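Side-chain contact in malonyl CoA-acyl carrier protein transacylase (Burkholderia pseudomallei 1710b, PDB 3EZO), which probably transfers the malonyl group from malonyl-CoA to the acyl carrier protein, releasing coenzyme A: residues Q128-V133 against L211-D216. Numbering follows the deposited sequence.
Sequences QTAVPV and LKPASD
Leu211 turns its branch point to Ala130 through an unusual pair of torsions: chi1 of -126° leaves CG away from the staggered positions, and chi2 of 75° then sets CD1 beside the alanine methyl. Leu211 occupies the N-cap position of helix 212-223, so the contact is a loop packed on the first turn of a helix, within the acyltransferase fold of the FabD family. The loop residue at its centre follows helix 113-128 and precedes strand 136-142, the first strand in sequence of the smaller antiparallel sheet.

Ala130 directs its methyl toward the helix start, and three side chains of that start meet it. Leu211 CG lies 3.9 Å from Ala130 CB, Ala214 CB 4.0 Å from the same methyl, and Pro213 CB 4.1 Å from it. Such separations are ordinary van der Waals contact; Ala214 N, the nearest atom of 211-216 to the methyl at 3.8 Å from Ala130 CB, makes an i to i+3 bond of 2.8 Å to Leu211 O in the first turn. Ala130 and Pro213 also have the closest CA pair across the two segments, at 5.2 Å, a spacing consistent with the one-carbon side chain of the alanine. No polar bond joins the segments, which together bury 198 Å².

Leu211 and Ala214 are buried, and Leu211 also touches Pro205, as does Val131. The side chain of Leu211 is about 6 Å from that of His207, predicted to be catalytic, which places the Leu211 end of the contact near the predicted active site. On the helix itself, Lys212 NZ bonds the syn lone pair of Asp216 OD2, while Asp216 OD1 pairs with Arg219. At the proline, CG and CB come up to the loop carbonyl, Pro213 CG lying 3.7 Å from Ala130 O.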
# COMPACT_ATOMS: atom_id res chain seq x y z
N GLN A 128 1.38 10.55 -10.28
CA GLN A 128 2.56 11.40 -10.36
C GLN A 128 2.30 12.67 -11.19
O GLN A 128 2.98 13.66 -11.02
CB GLN A 128 3.75 10.59 -10.90
CG GLN A 128 5.08 11.32 -10.90
CD GLN A 128 5.53 11.72 -9.51
OE1 GLN A 128 5.94 12.88 -9.31
NE2 GLN A 128 5.40 10.80 -8.51
N THR A 129 1.34 12.64 -12.12
CA THR A 129 1.09 13.77 -12.98
C THR A 129 -0.27 14.49 -12.77
O THR A 129 -0.69 15.30 -13.62
CB THR A 129 1.19 13.30 -14.40
OG1 THR A 129 0.20 12.31 -14.64
CG2 THR A 129 2.61 12.69 -14.65
N ALA A 130 -0.97 14.20 -11.66
CA ALA A 130 -2.28 14.79 -11.41
C ALA A 130 -2.16 16.31 -11.22
O ALA A 130 -2.99 17.07 -11.74
CB ALA A 130 -2.95 14.17 -10.20
N VAL A 131 -1.12 16.76 -10.52
CA VAL A 131 -0.93 18.18 -10.27
C VAL A 131 0.43 18.62 -10.80
O VAL A 131 1.37 17.80 -10.92
CB VAL A 131 -1.09 18.56 -8.78
CG1 VAL A 131 -2.43 18.06 -8.24
CG2 VAL A 131 -0.00 18.01 -7.96
N PRO A 132 0.55 19.91 -11.11
CA PRO A 132 1.82 20.35 -11.65
C PRO A 132 3.00 20.16 -10.70
O PRO A 132 2.85 20.13 -9.48
CB PRO A 132 1.57 21.82 -11.96
CG PRO A 132 0.07 21.90 -12.24
CD PRO A 132 -0.46 20.98 -11.15
N VAL A 133 4.17 20.01 -11.28
CA VAL A 133 5.39 19.75 -10.53
C VAL A 133 5.60 20.80 -9.44
O VAL A 133 5.39 22.00 -9.68
CB VAL A 133 6.63 19.77 -11.48
CG1 VAL A 133 7.97 19.65 -10.69
CG2 VAL A 133 6.49 18.67 -12.55
N LEU A 211 -5.37 15.26 -5.61
CA LEU A 211 -5.14 14.21 -6.58
C LEU A 211 -6.39 13.77 -7.34
O LEU A 211 -6.34 12.77 -8.04
CB LEU A 211 -4.45 13.00 -5.93
CG LEU A 211 -3.15 12.58 -6.66
CD1 LEU A 211 -1.99 13.55 -6.39
CD2 LEU A 211 -2.73 11.17 -6.31
N LYS A 212 -7.51 14.52 -7.26
CA LYS A 212 -8.72 14.13 -7.98
C LYS A 212 -8.48 13.77 -9.45
O LYS A 212 -9.15 12.86 -9.98
CB LYS A 212 -9.76 15.24 -7.92
CG LYS A 212 -10.98 15.03 -8.82
CD LYS A 212 -11.85 16.27 -8.89
CE LYS A 212 -13.01 16.15 -9.88
NZ LYS A 212 -12.65 16.04 -11.29
N PRO A 213 -7.58 14.50 -10.15
CA PRO A 213 -7.39 14.16 -11.56
C PRO A 213 -6.86 12.74 -11.76
O PRO A 213 -7.23 12.10 -12.71
CB PRO A 213 -6.41 15.23 -12.07
CG PRO A 213 -6.58 16.42 -11.09
CD PRO A 213 -6.95 15.80 -9.79
N ALA A 214 -6.10 12.21 -10.82
CA ALA A 214 -5.63 10.84 -10.89
C ALA A 214 -6.82 9.89 -10.78
O ALA A 214 -6.89 8.90 -11.53
CB ALA A 214 -4.58 10.58 -9.79
N SER A 215 -7.73 10.17 -9.85
CA SER A 215 -8.95 9.38 -9.71
C SER A 215 -9.74 9.35 -11.01
O SER A 215 -10.26 8.30 -11.40
CB SER A 215 -9.86 9.93 -8.58
OG SER A 215 -9.25 9.70 -7.33
N ASP A 216 -9.81 10.49 -11.69
CA ASP A 216 -10.56 10.55 -12.93
C ASP A 216 -9.95 9.67 -14.02
O ASP A 216 -10.67 9.00 -14.74
CB ASP A 216 -10.68 12.00 -13.42
CG ASP A 216 -11.55 12.84 -12.49
OD1 ASP A 216 -12.48 12.26 -11.89
OD2 ASP A 216 -11.28 14.05 -12.34